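Long-range contact in USG-1 protein homolog (Pseudomonas aeruginosa, PDB 2HJS), which probably acts as an NAD(P)-dependent oxidoreductase on aldehyde or oxo groups, as in the aspartate-semialdehyde dehydrogenase family, and pairs into a dimer: residues L142-N155 against T251-V263. Sequence-based numbering, arbitrary orientation.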
ATOM      1  N   LEU A 142     -17.741  -4.572   4.429  1.00 49.75           N
ATOM      2  CA  LEU A 142     -17.860  -4.923   5.849  1.00 51.34           C
ATOM      3  C   LEU A 142     -19.285  -5.148   6.345  1.00 51.63           C
ATOM      4  O   LEU A 142     -19.515  -6.039   7.167  1.00 51.95           O
ATOM      5  CB  LEU A 142     -17.252  -3.830   6.703  1.00 51.20           C
ATOM      6  CG  LEU A 142     -15.828  -4.032   7.185  1.00 56.11           C
ATOM      7  CD1 LEU A 142     -14.932  -4.713   6.160  1.00 57.77           C
ATOM      8  CD2 LEU A 142     -15.297  -2.661   7.571  1.00 59.34           C
ATOM      9  N   ALA A 143     -20.227  -4.326   5.878  1.00 51.54           N
ATOM     10  CA  ALA A 143     -21.609  -4.421   6.359  1.00 52.51           C
ATOM     11  C   ALA A 143     -22.151  -5.870   6.372  1.00 53.20           C
ATOM     12  O   ALA A 143     -22.588  -6.347   7.424  1.00 53.62           O
ATOM     13  CB  ALA A 143     -22.546  -3.483   5.588  1.00 51.05           C
ATOM     14  N   PRO A 144     -22.133  -6.570   5.220  1.00 53.70           N
ATOM     15  CA  PRO A 144     -22.682  -7.950   5.258  1.00 53.82           C
ATOM     16  C   PRO A 144     -21.868  -8.930   6.124  1.00 53.69           C
ATOM     17  O   PRO A 144     -22.411  -9.888   6.632  1.00 53.63           O
ATOM     18  CB  PRO A 144     -22.686  -8.387   3.787  1.00 53.44           C
ATOM     19  CG  PRO A 144     -21.857  -7.403   3.054  1.00 53.96           C
ATOM     20  CD  PRO A 144     -21.682  -6.172   3.872  1.00 53.87           C
ATOM     21  N   LEU A 145     -20.584  -8.669   6.304  1.00 54.03           N
ATOM     22  CA  LEU A 145     -19.744  -9.503   7.150  1.00 54.29           C
ATOM     23  C   LEU A 145     -20.041  -9.337   8.638  1.00 55.02           C
ATOM     24  O   LEU A 145     -19.859 -10.275   9.418  1.00 54.72           O
ATOM     25  CB  LEU A 145     -18.272  -9.194   6.887  1.00 54.31           C
ATOM     26  CG  LEU A 145     -17.748  -9.506   5.493  1.00 53.46           C
ATOM     27  CD1 LEU A 145     -16.231  -9.181   5.422  1.00 55.23           C
ATOM     28  CD2 LEU A 145     -17.998 -10.956   5.192  1.00 53.31           C
ATOM     29  N   LEU A 146     -20.520  -8.160   9.031  1.00 56.04           N
ATOM     30  CA  LEU A 146     -20.672  -7.845  10.446  1.00 57.25           C
ATOM     31  C   LEU A 146     -21.874  -8.519  11.080  1.00 58.45           C
ATOM     32  O   LEU A 146     -22.008  -8.515  12.301  1.00 59.17           O
ATOM     33  CB  LEU A 146     -20.684  -6.341  10.696  1.00 56.91           C
ATOM     34  CG  LEU A 146     -19.380  -5.653  10.276  1.00 58.58           C
ATOM     35  CD1 LEU A 146     -19.543  -4.160  10.429  1.00 61.14           C
ATOM     36  CD2 LEU A 146     -18.123  -6.154  11.016  1.00 58.37           C
ATOM     37  N   ALA A 147     -22.728  -9.122  10.261  1.00 59.12           N
ATOM     38  CA  ALA A 147     -23.809  -9.954  10.788  1.00 60.38           C
ATOM     39  C   ALA A 147     -23.272 -11.262  11.374  1.00 60.69           C
ATOM     40  O   ALA A 147     -23.921 -11.876  12.219  1.00 61.36           O
ATOM     41  CB  ALA A 147     -24.819 -10.241   9.717  1.00 60.13           C
ATOM     42  N   THR A 148     -22.084 -11.658  10.916  1.00 60.74           N
ATOM     43  CA  THR A 148     -21.462 -12.932  11.254  1.00 60.99           C
ATOM     44  C   THR A 148     -20.204 -12.745  12.110  1.00 60.41           C
ATOM     45  O   THR A 148     -19.963 -13.524  13.016  1.00 60.60           O
ATOM     46  CB  THR A 148     -21.165 -13.748   9.947  1.00 61.31           C
ATOM     47  OG1 THR A 148     -22.356 -14.449   9.548  1.00 62.75           O
ATOM     48  CG2 THR A 148     -20.034 -14.769  10.122  1.00 62.02           C
ATOM     49  N   LEU A 149     -19.419 -11.708  11.820  1.00 60.22           N
ATOM     50  CA  LEU A 149     -18.153 -11.444  12.502  1.00 59.90           C
ATOM     51  C   LEU A 149     -18.307 -10.387  13.577  1.00 60.05           C
ATOM     52  O   LEU A 149     -18.995  -9.390  13.381  1.00 59.63           O
ATOM     53  CB  LEU A 149     -17.097 -10.958  11.504  1.00 59.77           C
ATOM     54  CG  LEU A 149     -16.757 -11.860  10.322  1.00 59.69           C
ATOM     55  CD1 LEU A 149     -15.651 -11.247   9.511  1.00 57.25           C
ATOM     56  CD2 LEU A 149     -16.386 -13.284  10.767  1.00 60.29           C
ATOM     57  N   ASP A 150     -17.639 -10.602  14.706  1.00 60.63           N
ATOM     58  CA  ASP A 150     -17.556  -9.593  15.760  1.00 61.20           C
ATOM     59  C   ASP A 150     -16.188  -8.919  15.686  1.00 61.01           C
ATOM     60  O   ASP A 150     -15.191  -9.408  16.225  1.00 61.26           O
ATOM     61  CB  ASP A 150     -17.835 -10.210  17.144  1.00 61.67           C
ATOM     62  CG  ASP A 150     -17.752  -9.187  18.288  1.00 63.59           C
ATOM     63  OD1 ASP A 150     -17.564  -7.965  18.041  1.00 64.29           O
ATOM     64  OD2 ASP A 150     -17.881  -9.624  19.458  1.00 66.88           O
ATOM     65  N   CYS A 151     -16.157  -7.780  15.014  1.00 60.93           N
ATOM     66  CA  CYS A 151     -14.928  -7.090  14.741  1.00 61.18           C
ATOM     67  C   CYS A 151     -14.488  -6.169  15.890  1.00 61.27           C
ATOM     68  O   CYS A 151     -15.149  -5.172  16.191  1.00 61.86           O
ATOM     69  CB  CYS A 151     -15.053  -6.303  13.439  1.00 60.81           C
ATOM     70  SG  CYS A 151     -13.523  -5.524  13.022  1.00 62.81           S
ATOM     71  N   ARG A 152     -13.351  -6.501  16.495  1.00 60.44           N
ATOM     72  CA  ARG A 152     -12.792  -5.764  17.629  1.00 60.12           C
ATOM     73  C   ARG A 152     -11.772  -4.686  17.250  1.00 59.18           C
ATOM     74  O   ARG A 152     -11.583  -3.742  18.001  1.00 59.33           O
ATOM     75  CB  ARG A 152     -12.155  -6.754  18.622  1.00 60.31           C
ATOM     76  CG  ARG A 152     -13.164  -7.734  19.231  1.00 62.66           C
ATOM     77  CD  ARG A 152     -14.107  -6.980  20.162  1.00 68.11           C
ATOM     78  NE  ARG A 152     -15.321  -7.718  20.525  1.00 71.54           N
ATOM     79  CZ  ARG A 152     -15.409  -8.574  21.550  1.00 74.24           C
ATOM     80  NH1 ARG A 152     -14.339  -8.841  22.317  1.00 73.30           N
ATOM     81  NH2 ARG A 152     -16.570  -9.186  21.802  1.00 73.62           N
ATOM     82  N   GLN A 153     -11.095  -4.844  16.112  1.00 57.96           N
ATOM     83  CA  GLN A 153     -10.106  -3.862  15.621  1.00 57.49           C
ATOM     84  C   GLN A 153     -10.148  -3.933  14.101  1.00 55.71           C
ATOM     85  O   GLN A 153     -10.197  -5.012  13.536  1.00 55.73           O
ATOM     86  CB  GLN A 153      -8.650  -4.162  16.055  1.00 57.36           C
ATOM     87  CG  GLN A 153      -8.303  -4.234  17.556  1.00 62.14           C
ATOM     88  CD  GLN A 153      -8.159  -2.868  18.255  1.00 68.38           C
ATOM     89  OE1 GLN A 153      -8.026  -1.818  17.610  1.00 70.82           O
ATOM     90  NE2 GLN A 153      -8.195  -2.885  19.595  1.00 71.33           N
ATOM     91  N   LEU A 154     -10.076  -2.791  13.447  1.00 54.32           N
ATOM     92  CA  LEU A 154     -10.120  -2.727  12.005  1.00 54.02           C
ATOM     93  C   LEU A 154      -8.922  -1.919  11.531  1.00 52.93           C
ATOM     94  O   LEU A 154      -8.783  -0.763  11.898  1.00 52.71           O
ATOM     95  CB  LEU A 154     -11.431  -2.069  11.573  1.00 53.77           C
ATOM     96  CG  LEU A 154     -11.729  -1.858  10.094  1.00 55.23           C
ATOM     97  CD1 LEU A 154     -11.682  -3.164   9.380  1.00 54.83           C
ATOM     98  CD2 LEU A 154     -13.125  -1.244   9.956  1.00 56.32           C
ATOM     99  N   ASN A 155      -8.050  -2.546  10.752  1.00 51.45           N
ATOM    100  CA  ASN A 155      -6.928  -1.843  10.149  1.00 51.68           C
ATOM    101  C   ASN A 155      -7.150  -1.691   8.650  1.00 51.67           C
ATOM    102  O   ASN A 155      -7.478  -2.654   7.965  1.00 51.50           O
ATOM    103  CB  ASN A 155      -5.607  -2.539  10.426  1.00 50.62           C
ATOM    104  CG  ASN A 155      -4.395  -1.640  10.118  1.00 52.22           C
ATOM    105  OD1 ASN A 155      -3.917  -1.553   8.965  1.00 53.79           O
ATOM    106  ND2 ASN A 155      -3.914  -0.963  11.131  1.00 48.50           N
ATOM    107  N   THR A 251      -7.421  -5.522   7.574  1.00 51.13           N
ATOM    108  CA  THR A 251      -7.265  -6.582   8.585  1.00 50.41           C
ATOM    109  C   THR A 251      -8.338  -6.415   9.645  1.00 50.99           C
ATOM    110  O   THR A 251      -8.456  -5.349  10.256  1.00 51.65           O
ATOM    111  CB  THR A 251      -5.916  -6.519   9.299  1.00 50.35           C
ATOM    112  OG1 THR A 251      -4.891  -6.364   8.327  1.00 50.82           O
ATOM    113  CG2 THR A 251      -5.644  -7.807  10.105  1.00 48.22           C
ATOM    114  N   LEU A 252      -9.138  -7.450   9.848  1.00 50.17           N
ATOM    115  CA  LEU A 252     -10.107  -7.449  10.920  1.00 51.21           C
ATOM    116  C   LEU A 252      -9.644  -8.366  12.027  1.00 51.05           C
ATOM    117  O   LEU A 252      -9.284  -9.513  11.768  1.00 51.44           O
ATOM    118  CB  LEU A 252     -11.474  -7.956  10.440  1.00 51.24           C
ATOM    119  CG  LEU A 252     -12.049  -7.482   9.105  1.00 52.84           C
ATOM    120  CD1 LEU A 252     -13.484  -7.950   8.968  1.00 52.35           C
ATOM    121  CD2 LEU A 252     -12.014  -6.001   9.130  1.00 56.02           C
ATOM    122  N   GLN A 253      -9.650  -7.851  13.252  0.50 51.25           N
ATOM    123  CA  GLN A 253      -9.394  -8.653  14.432  0.50 51.04           C
ATOM    124  C   GLN A 253     -10.737  -8.961  15.062  0.50 51.29           C
ATOM    125  O   GLN A 253     -11.446  -8.060  15.519  0.50 50.95           O
ATOM    126  CB  GLN A 253      -8.514  -7.891  15.414  0.50 51.46           C
ATOM    127  CG  GLN A 253      -8.144  -8.682  16.661  0.50 52.32           C
ATOM    128  CD  GLN A 253      -7.031  -9.669  16.408  0.50 53.11           C
ATOM    129  OE1 GLN A 253      -6.014  -9.325  15.819  0.50 54.20           O
ATOM    130  NE2 GLN A 253      -7.220 -10.909  16.849  0.50 54.71           N
ATOM    131  N   CYS A 254     -11.095 -10.238  15.069  1.00 51.22           N
ATOM    132  CA  CYS A 254     -12.394 -10.649  15.546  1.00 51.11           C
ATOM    133  C   CYS A 254     -12.355 -11.325  16.896  1.00 50.77           C
ATOM    134  O   CYS A 254     -11.294 -11.689  17.378  1.00 49.79           O
ATOM    135  CB  CYS A 254     -13.061 -11.550  14.518  1.00 51.55           C
ATOM    136  SG  CYS A 254     -13.167 -10.709  12.920  1.00 53.92           S
ATOM    137  N   ALA A 255     -13.536 -11.494  17.486  1.00 50.48           N
ATOM    138  CA  ALA A 255     -13.658 -12.022  18.833  1.00 50.48           C
ATOM    139  C   ALA A 255     -13.445 -13.539  18.872  1.00 50.61           C
ATOM    140  O   ALA A 255     -12.986 -14.069  19.869  1.00 50.54           O
ATOM    141  CB  ALA A 255     -15.029 -11.645  19.423  1.00 49.84           C
ATOM    142  N   GLU A 256     -13.769 -14.194  17.753  0.50 50.65           N
ATOM    143  CA  GLU A 256     -13.817 -15.654  17.616  0.50 51.02           C
ATOM    144  C   GLU A 256     -12.972 -16.038  16.385  0.50 50.42           C
ATOM    145  O   GLU A 256     -12.806 -15.206  15.485  0.50 49.79           O
ATOM    146  CB  GLU A 256     -15.278 -16.104  17.394  0.50 50.98           C
ATOM    147  CG  GLU A 256     -16.337 -15.440  18.319  0.50 52.05           C
ATOM    148  CD  GLU A 256     -17.707 -15.243  17.645  0.50 52.84           C
ATOM    149  OE1 GLU A 256     -18.110 -14.066  17.429  0.50 53.61           O
ATOM    150  OE2 GLU A 256     -18.377 -16.259  17.327  0.50 54.34           O
ATOM    151  N   PRO A 257     -12.407 -17.276  16.347  1.00 50.29           N
ATOM    152  CA  PRO A 257     -11.804 -17.734  15.076  1.00 50.17           C
ATOM    153  C   PRO A 257     -12.750 -17.553  13.874  1.00 50.45           C
ATOM    154  O   PRO A 257     -13.933 -17.902  13.948  1.00 50.54           O
ATOM    155  CB  PRO A 257     -11.530 -19.216  15.331  1.00 50.01           C
ATOM    156  CG  PRO A 257     -11.297 -19.294  16.830  1.00 50.00           C
ATOM    157  CD  PRO A 257     -12.244 -18.287  17.423  1.00 50.21           C
ATOM    158  N   VAL A 258     -12.236 -16.977  12.793  1.00 50.19           N
ATOM    159  CA  VAL A 258     -13.059 -16.640  11.631  1.00 50.48           C
ATOM    160  C   VAL A 258     -13.310 -17.865  10.759  1.00 50.39           C
ATOM    161  O   VAL A 258     -12.375 -18.578  10.391  1.00 49.98           O
ATOM    162  CB  VAL A 258     -12.416 -15.502  10.791  1.00 50.47           C
ATOM    163  CG1 VAL A 258     -13.272 -15.155   9.592  1.00 52.28           C
ATOM    164  CG2 VAL A 258     -12.219 -14.256  11.632  1.00 50.02           C
ATOM    165  N   ASP A 259     -14.586 -18.111  10.458  1.00 51.15           N
ATOM    166  CA  ASP A 259     -15.004 -19.098   9.470  1.00 51.21           C
ATOM    167  C   ASP A 259     -14.786 -18.455   8.109  1.00 50.88           C
ATOM    168  O   ASP A 259     -15.619 -17.687   7.640  1.00 50.61           O
ATOM    169  CB  ASP A 259     -16.489 -19.426   9.652  1.00 52.51           C
ATOM    170  CG  ASP A 259     -16.950 -20.651   8.833  1.00 53.88           C
ATOM    171  OD1 ASP A 259     -16.198 -21.148   7.955  1.00 54.59           O
ATOM    172  OD2 ASP A 259     -18.092 -21.128   9.099  1.00 57.93           O
ATOM    173  N   LEU A 260     -13.644 -18.755   7.498  1.00 50.42           N
ATOM    174  CA  LEU A 260     -13.274 -18.182   6.205  1.00 49.63           C
ATOM    175  C   LEU A 260     -14.273 -18.540   5.093  1.00 49.25           C
ATOM    176  O   LEU A 260     -14.677 -17.680   4.324  1.00 50.32           O
ATOM    177  CB  LEU A 260     -11.844 -18.613   5.829  1.00 49.02           C
ATOM    178  CG  LEU A 260     -10.734 -18.142   6.779  1.00 48.96           C
ATOM    179  CD1 LEU A 260      -9.370 -18.722   6.381  1.00 47.42           C
ATOM    180  CD2 LEU A 260     -10.675 -16.633   6.906  1.00 47.06           C
ATOM    181  N   ALA A 261     -14.677 -19.802   5.020  1.00 48.38           N
ATOM    182  CA  ALA A 261     -15.699 -20.233   4.063  1.00 47.85           C
ATOM    183  C   ALA A 261     -16.978 -19.389   4.143  1.00 47.61           C
ATOM    184  O   ALA A 261     -17.559 -19.042   3.113  1.00 47.78           O
ATOM    185  CB  ALA A 261     -16.029 -21.720   4.268  1.00 47.20           C
ATOM    186  N   ALA A 262     -17.413 -19.066   5.359  1.00 47.46           N
ATOM    187  CA  ALA A 262     -18.623 -18.251   5.575  1.00 47.30           C
ATOM    188  C   ALA A 262     -18.435 -16.814   5.086  1.00 46.99           C
ATOM    189  O   ALA A 262     -19.344 -16.225   4.493  1.00 46.71           O
ATOM    190  CB  ALA A 262     -19.023 -18.266   7.046  1.00 47.10           C
ATOM    191  N   VAL A 263     -17.243 -16.269   5.316  1.00 47.05           N
ATOM    192  CA  VAL A 263     -16.874 -14.954   4.825  1.00 46.71           C
ATOM    193  C   VAL A 263     -16.990 -14.886   3.289  1.00 46.92           C
ATOM    194  O   VAL A 263     -17.645 -13.986   2.738  1.00 46.15           O
ATOM    195  CB  VAL A 263     -15.429 -14.563   5.271  1.00 47.12           C
ATOM    196  CG1 VAL A 263     -14.971 -13.301   4.556  1.00 45.34           C
ATOM    197  CG2 VAL A 263     -15.365 -14.373   6.779  1.00 47.01           C
TER
HETATM  198  O   HOH W   1     -16.256 -12.818  15.691  1.00 54.70           O
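A classic beta bulge interrupts the antiparallel pairing of strands 151-160 and 246-254, neighbours in the mixed sheet of the dimerisation domain: Arg-152 and Gln-153 both face Gln-253, with Cys-151 and Cys-254 forming a non-hydrogen-bonded pair just before it. Gln-253 O takes two backbone donors, Arg-152 N at 2.6 Å, nearly in line with the carbonyl, and the more distant Gln-153 N at 3.3 Å. Beyond the bulge the ladder is regular, and Asn-155 and Thr-251 exchange two backbone bonds. Thr-251 OG1 and the Asn-155 side chain lie on the face turned to the second subunit, where Thr-251 OG1 bonds Asn-155 of that subunit.

The other face, with Cys-151, Leu-154, Leu-252 and Cys-254, packs against helix 133-145 and the loop that follows it. Leu-149 is the hub: its CD1 meets Leu-252 CD1 at 4.0 Å, while CD2 crosses to Val-258 CG1, 3.8 Å away. In the first turn of helix 260-269, Val-263 CG1 touches Leu-145 CD2.

At the solvent-facing end, a water accepts from Asp-150 N and reaches Glu-256 OE1 in one of that residue's two conformers. With CG anti to the backbone N (chi1 180°), the Asp-150 carboxylate is set beside the Ala-255 methyl, OD2 to CB 3.5 Å. It forms a salt bridge with Arg-152 through OD2 and NH2, 2.7 Å apart, and Ala-255 CB sits over the centre of the guanidinium, 3.7 Å above its plane.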